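PDB 6DRU: glycosyl hydrolases family 31 family protein from Aspergillus niger, which catalyses the release of alpha-xylose from the non-reducing terminal glucose of xyloglucan oligosaccharides. Local coordinates for residues A[143-148]-A[202-207]; A[250-255]-A[277-282]; A[256-261]-A[566-571]. All blocks are in the same frame, centred on the assembly; numbering follows the deposited sequence.

Contact 1: residues A[143-148]-A[202-207]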
loop_
_atom_site.group_PDB
_atom_site.type_symbol
_atom_site.label_atom_id
_atom_site.label_comp_id
_atom_site.label_asym_id
_atom_site.label_seq_id
_atom_site.Cartn_x
_atom_site.Cartn_y
_atom_site.Cartn_z
ATOM N N ALA A 143 1.760 -21.539 -24.173
ATOM C CA ALA A 143 1.687 -22.969 -23.912
ATOM C C ALA A 143 0.683 -23.596 -24.869
ATOM O O ALA A 143 -0.207 -22.923 -25.397
ATOM C CB ALA A 143 1.301 -23.259 -22.456
ATOM N N THR A 144 0.835 -24.899 -25.085
ATOM C CA THR A 144 -0.075 -25.635 -25.945
ATOM C C THR A 144 -0.965 -26.549 -25.110
ATOM O O THR A 144 -0.577 -26.962 -24.012
ATOM C CB THR A 144 0.690 -26.474 -26.976
ATOM O OG1 THR A 144 1.702 -27.240 -26.311
ATOM C CG2 THR A 144 1.337 -25.577 -28.018
ATOM N N PRO A 145 -2.165 -26.882 -25.594
ATOM C CA PRO A 145 -3.072 -27.704 -24.776
ATOM C C PRO A 145 -2.530 -29.090 -24.475
ATOM O O PRO A 145 -2.915 -29.685 -23.461
ATOM C CB PRO A 145 -4.346 -27.773 -25.631
ATOM C CG PRO A 145 -4.263 -26.595 -26.542
ATOM C CD PRO A 145 -2.808 -26.424 -26.838
ATOM N N ASP A 146 -1.648 -29.618 -25.318
ATOM C CA ASP A 146 -1.127 -30.968 -25.171
ATOM C C ASP A 146 0.105 -31.050 -24.276
ATOM O O ASP A 146 0.629 -32.150 -24.066
ATOM C CB ASP A 146 -0.805 -31.551 -26.554
ATOM C CG ASP A 146 0.242 -30.741 -27.302
ATOM O OD1 ASP A 146 1.449 -30.888 -27.011
ATOM O OD2 ASP A 146 -0.148 -29.946 -28.185
ATOM N N GLU A 147 0.578 -29.926 -23.744
ATOM C CA GLU A 147 1.847 -29.903 -23.033
ATOM C C GLU A 147 1.721 -30.590 -21.677
ATOM O O GLU A 147 0.638 -30.695 -21.097
ATOM C CB GLU A 147 2.335 -28.467 -22.842
ATOM C CG GLU A 147 3.847 -28.327 -22.806
ATOM C CD GLU A 147 4.304 -26.882 -22.848
ATOM O OE1 GLU A 147 5.470 -26.619 -22.484
ATOM O OE2 GLU A 147 3.495 -26.008 -23.227
ATOM N N GLN A 148 2.858 -31.067 -21.174
ATOM C CA GLN A 148 2.929 -31.738 -19.886
ATOM C C GLN A 148 4.017 -31.093 -19.040
ATOM O O GLN A 148 5.115 -30.816 -19.532
ATOM C CB GLN A 148 3.204 -33.237 -20.056
ATOM C CG GLN A 148 2.105 -33.983 -20.791
ATOM C CD GLN A 148 2.335 -35.480 -20.819
ATOM O OE1 GLN A 148 2.962 -36.042 -19.920
ATOM N NE2 GLN A 148 1.836 -36.134 -21.860
ATOM N N GLY A 202 -1.560 -22.956 -17.345
ATOM C CA GLY A 202 -2.819 -22.959 -18.053
ATOM C C GLY A 202 -2.747 -23.652 -19.399
ATOM O O GLY A 202 -1.686 -24.063 -19.873
ATOM N N THR A 203 -3.921 -23.778 -20.022
ATOM C CA THR A 203 -4.011 -24.465 -21.306
ATOM C C THR A 203 -3.170 -23.771 -22.369
ATOM O O THR A 203 -2.456 -24.431 -23.134
ATOM C CB THR A 203 -5.470 -24.547 -21.756
ATOM O OG1 THR A 203 -6.266 -25.114 -20.707
ATOM C CG2 THR A 203 -5.593 -25.405 -23.011
ATOM N N LEU A 204 -3.237 -22.443 -22.433
ATOM C CA LEU A 204 -2.565 -21.692 -23.482
ATOM C C LEU A 204 -1.523 -20.709 -22.970
ATOM O O LEU A 204 -0.889 -20.028 -23.785
ATOM C CB LEU A 204 -3.599 -20.941 -24.331
ATOM C CG LEU A 204 -4.601 -21.855 -25.034
ATOM C CD1 LEU A 204 -5.648 -21.041 -25.772
ATOM C CD2 LEU A 204 -3.869 -22.786 -25.987
ATOM N N ARG A 205 -1.321 -20.608 -21.658
ATOM C CA ARG A 205 -0.384 -19.628 -21.124
ATOM C C ARG A 205 0.247 -20.151 -19.844
ATOM O O ARG A 205 -0.455 -20.659 -18.966
ATOM C CB ARG A 205 -1.074 -18.291 -20.838
ATOM C CG ARG A 205 -0.147 -17.265 -20.208
ATOM C CD ARG A 205 -0.864 -15.965 -19.909
ATOM N NE ARG A 205 -1.865 -16.146 -18.863
ATOM C CZ ARG A 205 -2.542 -15.152 -18.300
ATOM N NH1 ARG A 205 -2.330 -13.900 -18.688
ATOM N NH2 ARG A 205 -3.430 -15.411 -17.350
ATOM N N THR A 206 1.565 -20.022 -19.746
ATOM C CA THR A 206 2.290 -20.271 -18.509
ATOM C C THR A 206 2.681 -18.930 -17.904
ATOM O O THR A 206 3.309 -18.103 -18.575
ATOM C CB THR A 206 3.534 -21.124 -18.764
ATOM O OG1 THR A 206 3.142 -22.395 -19.296
ATOM C CG2 THR A 206 4.304 -21.338 -17.471
ATOM N N ARG A 207 2.313 -18.711 -16.643
ATOM C CA ARG A 207 2.518 -17.421 -15.999
ATOM C C ARG A 207 3.158 -17.600 -14.630
ATOM O O ARG A 207 2.690 -18.406 -13.820
ATOM C CB ARG A 207 1.200 -16.655 -15.859
ATOM C CG ARG A 207 1.367 -15.283 -15.242
ATOM C CD ARG A 207 0.052 -14.533 -15.182
ATOM N NE ARG A 207 0.031 -13.406 -16.107
ATOM C CZ ARG A 207 -0.921 -12.479 -16.132
ATOM N NH1 ARG A 207 -1.933 -12.544 -15.277
ATOM N NH2 ARG A 207 -0.861 -11.486 -17.009
#

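Contact 2: residues A[250-255]-A[277-282]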
loop_
_atom_site.group_PDB
_atom_site.type_symbol
_atom_site.label_atom_id
_atom_site.label_comp_id
_atom_site.label_asym_id
_atom_site.label_seq_id
_atom_site.Cartn_x
_atom_site.Cartn_y
_atom_site.Cartn_z
ATOM N N LEU A 250 22.241 -44.764 4.592
ATOM C CA LEU A 250 21.530 -45.616 3.649
ATOM C C LEU A 250 20.882 -46.827 4.308
ATOM O O LEU A 250 20.271 -47.642 3.607
ATOM C CB LEU A 250 22.484 -46.079 2.545
ATOM C CG LEU A 250 23.184 -44.972 1.755
ATOM C CD1 LEU A 250 24.167 -45.566 0.757
ATOM C CD2 LEU A 250 22.159 -44.096 1.051
ATOM N N GLY A 251 20.988 -46.960 5.623
ATOM C CA GLY A 251 20.452 -48.099 6.342
ATOM C C GLY A 251 19.043 -47.876 6.842
ATOM O O GLY A 251 18.238 -47.173 6.223
ATOM N N TYR A 252 18.741 -48.490 7.982
ATOM C CA TYR A 252 17.423 -48.400 8.593
ATOM C C TYR A 252 17.404 -47.278 9.623
ATOM O O TYR A 252 18.236 -47.250 10.534
ATOM C CB TYR A 252 17.048 -49.731 9.243
ATOM C CG TYR A 252 15.734 -49.715 9.987
ATOM C CD1 TYR A 252 14.524 -49.697 9.304
ATOM C CD2 TYR A 252 15.704 -49.735 11.376
ATOM C CE1 TYR A 252 13.321 -49.687 9.985
ATOM C CE2 TYR A 252 14.506 -49.728 12.065
ATOM C CZ TYR A 252 13.318 -49.704 11.366
ATOM O OH TYR A 252 12.125 -49.696 12.053
ATOM N N ILE A 253 16.454 -46.361 9.474
ATOM C CA ILE A 253 16.345 -45.184 10.329
ATOM C C ILE A 253 15.120 -45.359 11.215
ATOM O O ILE A 253 13.981 -45.359 10.731
ATOM C CB ILE A 253 16.265 -43.892 9.508
ATOM C CG1 ILE A 253 17.550 -43.700 8.700
ATOM C CG2 ILE A 253 16.017 -42.697 10.414
ATOM C CD1 ILE A 253 17.416 -42.720 7.562
ATOM N N GLN A 254 15.353 -45.500 12.518
ATOM C CA GLN A 254 14.285 -45.681 13.493
ATOM C C GLN A 254 13.887 -44.333 14.080
ATOM O O GLN A 254 14.747 -43.555 14.503
ATOM C CB GLN A 254 14.728 -46.631 14.605
ATOM C CG GLN A 254 13.672 -46.882 15.666
ATOM C CD GLN A 254 12.458 -47.602 15.117
ATOM O OE1 GLN A 254 12.580 -48.522 14.307
ATOM N NE2 GLN A 254 11.275 -47.186 15.553
ATOM N N SER A 255 12.585 -44.064 14.108
ATOM C CA SER A 255 12.082 -42.814 14.659
ATOM C C SER A 255 10.618 -42.992 15.025
ATOM O O SER A 255 9.949 -43.915 14.550
ATOM C CB SER A 255 12.247 -41.655 13.670
ATOM O OG SER A 255 11.670 -40.466 14.179
ATOM N N ILE A 277 18.935 -57.038 15.593
ATOM C CA ILE A 277 18.272 -56.367 14.477
ATOM C C ILE A 277 19.074 -55.116 14.135
ATOM O O ILE A 277 19.293 -54.276 15.023
ATOM C CB ILE A 277 16.815 -56.014 14.806
ATOM C CG1 ILE A 277 16.036 -57.270 15.195
ATOM C CG2 ILE A 277 16.156 -55.324 13.622
ATOM C CD1 ILE A 277 14.576 -57.014 15.493
ATOM N N PRO A 278 19.524 -54.949 12.893
ATOM C CA PRO A 278 20.367 -53.794 12.565
ATOM C C PRO A 278 19.573 -52.499 12.487
ATOM O O PRO A 278 18.432 -52.468 12.017
ATOM C CB PRO A 278 20.957 -54.167 11.201
ATOM C CG PRO A 278 19.935 -55.069 10.597
ATOM C CD PRO A 278 19.327 -55.841 11.737
ATOM N N VAL A 279 20.198 -51.422 12.956
ATOM C CA VAL A 279 19.647 -50.073 12.863
ATOM C C VAL A 279 20.811 -49.109 12.668
ATOM O O VAL A 279 21.872 -49.264 13.280
ATOM C CB VAL A 279 18.796 -49.717 14.105
ATOM C CG1 VAL A 279 19.621 -49.806 15.381
ATOM C CG2 VAL A 279 18.178 -48.334 13.956
ATOM N N SER A 280 20.621 -48.127 11.787
ATOM C CA SER A 280 21.697 -47.214 11.418
ATOM C C SER A 280 21.595 -45.839 12.065
ATOM O O SER A 280 22.622 -45.174 12.230
ATOM C CB SER A 280 21.748 -47.047 9.896
ATOM O OG SER A 280 22.174 -48.240 9.263
ATOM N N MET A 281 20.399 -45.394 12.445
ATOM C CA MET A 281 20.252 -44.071 13.033
ATOM C C MET A 281 19.029 -44.050 13.939
ATOM O O MET A 281 17.970 -44.570 13.576
ATOM C CB MET A 281 20.133 -42.987 11.953
ATOM C CG MET A 281 20.579 -41.608 12.416
ATOM S SD MET A 281 19.897 -40.263 11.429
ATOM C CE MET A 281 20.823 -40.433 9.910
ATOM N N ILE A 282 19.189 -43.446 15.115
ATOM C CA ILE A 282 18.119 -43.284 16.094
ATOM C C ILE A 282 17.778 -41.801 16.163
ATOM O O ILE A 282 18.678 -40.961 16.292
ATOM C CB ILE A 282 18.553 -43.810 17.474
ATOM C CG1 ILE A 282 18.729 -45.333 17.449
ATOM C CG2 ILE A 282 17.540 -43.414 18.538
ATOM C CD1 ILE A 282 17.464 -46.118 17.623
#

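Contact 3: residues A[256-261]-A[566-571]. With NAG (2-acetamido-2-deoxy-beta-D-glucopyranose), chain C; NAG (2-acetamido-2-deoxy-beta-D-glucopyranose), chain B; NAG (2-acetamido-2-deoxy-beta-D-glucopyranose), chain D; BMA (beta-D-mannopyranose), chain E.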
loop_
_atom_site.group_PDB
_atom_site.type_symbol
_atom_site.label_atom_id
_atom_site.label_comp_id
_atom_site.label_asym_id
_atom_site.label_seq_id
_atom_site.Cartn_x
_atom_site.Cartn_y
_atom_site.Cartn_z
ATOM N N LYS A 256 10.135 -42.096 15.879
ATOM C CA LYS A 256 8.725 -42.034 16.242
ATOM C C LYS A 256 8.496 -40.750 17.025
ATOM O O LYS A 256 9.434 -40.017 17.346
ATOM C CB LYS A 256 8.282 -43.248 17.063
ATOM C CG LYS A 256 8.711 -43.205 18.519
ATOM C CD LYS A 256 7.907 -44.191 19.347
ATOM C CE LYS A 256 8.094 -43.947 20.834
ATOM N NZ LYS A 256 7.135 -44.746 21.646
ATOM N N LEU A 257 7.231 -40.492 17.335
ATOM C CA LEU A 257 6.839 -39.387 18.203
ATOM C C LEU A 257 6.290 -40.003 19.488
ATOM O O LEU A 257 5.138 -40.444 19.524
ATOM C CB LEU A 257 5.812 -38.487 17.517
ATOM C CG LEU A 257 5.491 -37.095 18.083
ATOM C CD1 LEU A 257 4.585 -36.342 17.126
ATOM C CD2 LEU A 257 4.851 -37.133 19.465
ATOM N N ARG A 258 7.106 -40.043 20.542
ATOM C CA ARG A 258 8.503 -39.608 20.534
ATOM C C ARG A 258 9.248 -40.333 21.650
ATOM O O ARG A 258 8.633 -40.780 22.619
ATOM C CB ARG A 258 8.616 -38.089 20.727
ATOM C CG ARG A 258 8.018 -37.566 22.023
ATOM C CD ARG A 258 8.044 -36.046 22.059
ATOM N NE ARG A 258 7.509 -35.509 23.307
ATOM C CZ ARG A 258 8.248 -35.217 24.373
ATOM N NH1 ARG A 258 9.561 -35.411 24.347
ATOM N NH2 ARG A 258 7.677 -34.730 25.467
ATOM N N TYR A 259 10.567 -40.455 21.523
ATOM C CA TYR A 259 11.377 -40.987 22.612
ATOM C C TYR A 259 11.645 -39.865 23.606
ATOM O O TYR A 259 12.295 -38.868 23.271
ATOM C CB TYR A 259 12.671 -41.596 22.074
ATOM C CG TYR A 259 12.414 -42.672 21.043
ATOM C CD1 TYR A 259 11.781 -43.857 21.396
ATOM C CD2 TYR A 259 12.789 -42.501 19.717
ATOM C CE1 TYR A 259 11.532 -44.840 20.459
ATOM C CE2 TYR A 259 12.544 -43.480 18.773
ATOM C CZ TYR A 259 11.914 -44.646 19.149
ATOM O OH TYR A 259 11.672 -45.624 18.212
ATOM N N GLU A 260 11.148 -40.033 24.831
ATOM C CA GLU A 260 10.914 -38.906 25.723
ATOM C C GLU A 260 12.072 -38.612 26.671
ATOM O O GLU A 260 12.308 -37.441 26.990
ATOM C CB GLU A 260 9.630 -39.155 26.521
ATOM C CG GLU A 260 9.061 -37.933 27.210
ATOM C CD GLU A 260 9.425 -37.881 28.674
ATOM O OE1 GLU A 260 10.238 -38.723 29.109
ATOM O OE2 GLU A 260 8.902 -37.001 29.389
ATOM N N ASN A 261 12.796 -39.626 27.139
ATOM C CA ASN A 261 13.914 -39.402 28.049
ATOM C C ASN A 261 15.109 -40.242 27.606
ATOM O O ASN A 261 15.027 -41.036 26.664
ATOM C CB ASN A 261 13.524 -39.701 29.505
ATOM C CG ASN A 261 13.288 -41.181 29.769
ATOM O OD1 ASN A 261 14.218 -41.987 29.743
ATOM N ND2 ASN A 261 12.039 -41.540 30.049
ATOM N N ASP A 566 3.494 -48.911 27.046
ATOM C CA ASP A 566 4.540 -49.113 28.043
ATOM C C ASP A 566 5.618 -48.037 27.944
ATOM O O ASP A 566 6.770 -48.264 28.327
ATOM C CB ASP A 566 5.162 -50.502 27.907
ATOM C CG ASP A 566 5.700 -50.771 26.511
ATOM O OD1 ASP A 566 5.489 -49.930 25.612
ATOM O OD2 ASP A 566 6.338 -51.828 26.314
ATOM N N ALA A 567 5.262 -46.862 27.436
ATOM C CA ALA A 567 6.207 -45.760 27.304
ATOM C C ALA A 567 5.423 -44.453 27.284
ATOM O O ALA A 567 4.218 -44.427 27.558
ATOM C CB ALA A 567 7.074 -45.931 26.053
ATOM N N TYR A 568 6.119 -43.359 26.967
ATOM C CA TYR A 568 5.471 -42.053 26.899
ATOM C C TYR A 568 4.437 -42.010 25.779
ATOM O O TYR A 568 3.377 -41.390 25.926
ATOM C CB TYR A 568 6.530 -40.966 26.710
ATOM C CG TYR A 568 5.999 -39.552 26.737
ATOM C CD1 TYR A 568 5.911 -38.802 25.572
ATOM C CD2 TYR A 568 5.587 -38.965 27.927
ATOM C CE1 TYR A 568 5.429 -37.508 25.588
ATOM C CE2 TYR A 568 5.103 -37.670 27.953
ATOM C CZ TYR A 568 5.026 -36.947 26.780
ATOM O OH TYR A 568 4.545 -35.658 26.795
ATOM N N THR A 569 4.728 -42.659 24.652
ATOM C CA THR A 569 3.819 -42.743 23.516
ATOM C C THR A 569 3.738 -44.193 23.054
ATOM O O THR A 569 4.516 -45.047 23.486
ATOM C CB THR A 569 4.271 -41.845 22.354
ATOM O OG1 THR A 569 5.619 -42.168 21.990
ATOM C CG2 THR A 569 4.200 -40.382 22.753
ATOM N N CYS A 570 2.789 -44.469 22.163
ATOM C CA CYS A 570 2.688 -45.800 21.581
ATOM C C CYS A 570 3.917 -46.108 20.729
ATOM O O CYS A 570 4.587 -45.209 20.212
ATOM C CB CYS A 570 1.418 -45.929 20.740
ATOM S SG CYS A 570 -0.131 -45.840 21.684
ATOM N N ALA A 571 4.212 -47.398 20.592
ATOM C CA ALA A 571 5.460 -47.841 19.991
ATOM C C ALA A 571 5.386 -47.838 18.465
ATOM O O ALA A 571 4.310 -47.798 17.860
ATOM C CB ALA A 571 5.826 -49.239 20.489
HETATM C C1 NAG C . 11.860 -42.784 30.819
HETATM C C2 NAG C . 10.775 -42.683 31.871
HETATM C C3 NAG C . 10.398 -44.005 32.432
HETATM C C4 NAG C . 10.098 -44.978 31.316
HETATM C C5 NAG C . 11.270 -45.031 30.361
HETATM C C6 NAG C . 10.958 -45.961 29.211
HETATM C C7 NAG C . 10.690 -40.506 32.984
HETATM C C8 NAG C . 9.684 -40.061 31.954
HETATM N N2 NAG C . 11.212 -41.820 32.912
HETATM O O3 NAG C . 9.292 -43.855 33.291
HETATM O O4 NAG C . 9.863 -46.252 31.863
HETATM O O5 NAG C . 11.501 -43.741 29.853
HETATM O O6 NAG C . 9.746 -45.563 28.609
HETATM O O7 NAG C . 11.043 -39.744 33.861
HETATM C C1 NAG B . 8.532 -46.737 31.740
HETATM C C2 NAG B . 8.411 -48.115 32.355
HETATM C C3 NAG B . 7.168 -48.829 31.964
HETATM C C4 NAG B . 5.952 -47.925 32.011
HETATM C C5 NAG B . 6.238 -46.633 31.277
HETATM C C6 NAG B . 5.043 -45.705 31.337
HETATM C C7 NAG B . 10.659 -48.996 32.829
HETATM C C8 NAG B . 11.867 -49.801 32.406
HETATM N N2 NAG B . 9.544 -48.877 31.961
HETATM O O3 NAG B . 7.006 -49.948 32.806
HETATM O O4 NAG B . 4.861 -48.579 31.407
HETATM O O5 NAG B . 7.337 -46.019 31.893
HETATM O O6 NAG B . 4.958 -45.140 32.625
HETATM O O7 NAG B . 10.641 -48.447 33.913
HETATM C C1 NAG D . 6.966 -31.327 29.540
HETATM C C2 NAG D . 7.961 -31.516 30.665
HETATM C C3 NAG D . 8.348 -32.938 30.832
HETATM C C4 NAG D . 7.111 -33.802 30.944
HETATM C C5 NAG D . 6.260 -33.578 29.715
HETATM C C6 NAG D . 5.016 -34.439 29.765
HETATM C C7 NAG D . 9.346 -29.512 31.075
HETATM C C8 NAG D . 10.598 -28.713 30.786
HETATM N N2 NAG D . 9.127 -30.746 30.407
HETATM O O3 NAG D . 9.189 -33.056 31.956
HETATM O O4 NAG D . 7.471 -35.159 31.043
HETATM O O5 NAG D . 5.890 -32.221 29.675
HETATM O O6 NAG D . 3.916 -33.701 29.281
HETATM O O7 NAG D . 8.533 -29.101 31.878
HETATM C C1 BMA E . 7.167 -35.407 32.430
HETATM C C2 BMA E . 7.195 -36.928 32.264
HETATM C C3 BMA E . 7.009 -37.577 33.637
HETATM C C4 BMA E . 7.999 -37.019 34.670
HETATM C C5 BMA E . 7.925 -35.486 34.689
HETATM C C6 BMA E . 8.953 -34.853 35.611
HETATM O O2 BMA E . 8.474 -37.305 31.788
HETATM O O3 BMA E . 7.111 -38.995 33.574
HETATM O O4 BMA E . 7.682 -37.520 35.959
HETATM O O5 BMA E . 8.150 -34.998 33.357
HETATM O O6 BMA E . 10.142 -35.630 35.562
HETATM O O HOH W 1 7.541 -43.191 23.945
#

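Contact 1: residues A[143-148]-A[202-207]
Where the antiparallel neighbours 135-142 and 205-213 of a five-stranded sheet part, A143 and L204 meet just past the paired ends, in loop, illustrating how a sheet hands over to its connections. A143 N gives L204 O a weak hydrogen bond of 3.1 Å, bent to 143° at the hydrogen, and the return link is carbon-based: L204 CA lies 3.3 Å from A143 O in a CA-H...O contact. The methyl of A143 points at the incoming strand, with CB 3.8 Å from T206 OG1. Beyond this pair the chain folds into a type I turn from T144 to E147, and P145 leans on the connection between strands 197-201 and 205-213. T203 sets OG1 beside its backbone N (chi1 -53°), which sends CG2 to P145 CB at 3.7 Å, the two side chains crossing at about a right angle. P145 CG also meets L204 CD2 at 3.9 Å. Across the subunit boundary, R205 forms a salt bridge with D168 of the second subunit. K163 NZ bonds T144 O, T203 O and G202 O, so a lysine from a third loop joins the two where their direct bonding is one weak N-H...O and a CA-H...O.

Contact 2: residues A[250-255]-A[277-282]
Parallel strands 252-254 and 281-284 pair here as the two ends of a beta-alpha-beta unit of the TIM barrel, with I253 level with M281 and Q254 with I282. The tight part is this ladder and the residues leading into it. Q254 N donates to M281 O at 3.0 Å, nearly in line with the carbonyl bond (173° at the oxygen). Two residues back, Y252 O is gripped twice: S280 N approaches in the carbonyl plane at 2.8 Å, and M281 N adds a weak bond at 3.4 Å. S280 OG lies 3.4 Å from G251 CA, but its hydrogen bond is to Y593 OH, which also bonds Y252 N. I253 and M281 share one face, with I253 CG1 4.2 Å from M281 CB. On the other, I282 CD1 reaches Q254 CB beneath helix 262-274, whose F272 and L268 cover this side. V279 CG2 fills the angle between the strands, 3.8 Å from Y252 CD2 and 3.9 Å from Q254 CB. Packing slackens towards I277 and P278, both partly exposed; P278 presents little more than its carbonyl to the tyrosine ring and leans instead on helix 582-594. Q254, turned about CB-CG (chi2 65°), brings Q254 OE1 back to receive the hydrogen of Y252 OH at 2.6 Å, while Q254 NE2 bonds N572 O. Both ends of this buried amide therefore have partners, which should fix its rotation and tie the strand to the loop before helix 582-594.

Contact 3: residues A[256-261]-A[566-571]
A cis peptide joins L257 to R258, and the hydroxyl of T569 sits against it. The cis form turns the carbonyl and the N-H to the same side, where R258 N donates to T569 OG1 at 3.0 Å, the bond bent to 135°, and L257 O lies equally near that oxygen. A torsion of 55° brings OG1 there, between the backbone N and carbonyl carbon of T569. Alongside, K256 extends past the threonine in the opposite direction. Its NZ gives a hydrogen bond of 3.0 Å to C570 O, coming from above the carbonyl plane, and a weak one to T569 O. It also donates to a water that takes a hydrogen from T569 N and gives one to R258 O, so a single molecule bridges both loops. The 566-571 loop is further tied by the disulfide between C570 and C562. Further out, E260 crosses Y568 at about a right angle and lays CG over the ring in a CH-pi contact, 3.6 Å from the centroid. Y568 CD1 in turn lies over one face of the R258 guanidinium, the two planes 67° apart. Sugars close the outer side: N261 ND2 carries one glycan through NAG C1, while Y568 OH accepts a weak hydrogen bond from a NAG O6 of another. L257 touches the bound xylose, and the web of lysine, water and threonine bonds behind it is consistent with a second shell that holds the cis turn beside the xylose pocket.

How the contacts relate
Contacts 2 and 3 lie in the same TIM-barrel range, with centres about 17 Å apart, and their segments alternate along the chain: one strand supplies the ladder of contact 2 and, just past its end, the loop of contact 3. Q254 NE2 and Y259 OH, 3.1 Å apart, join them through a probable hydrogen bond. Contact 1 is remote, its centre about 44 Å and 49 Å from theirs, on the opposite side of the chain's centre. Chemistry follows place. The buried contact 2 relies mainly on main-chain bonds between strands and largely apolar packing; the partly buried contact 3 has no strand pairing, and side chains and a water bridge main-chain groups beside sugars; contact 1, also partly buried, borrows a lysine and adjoins another subunit.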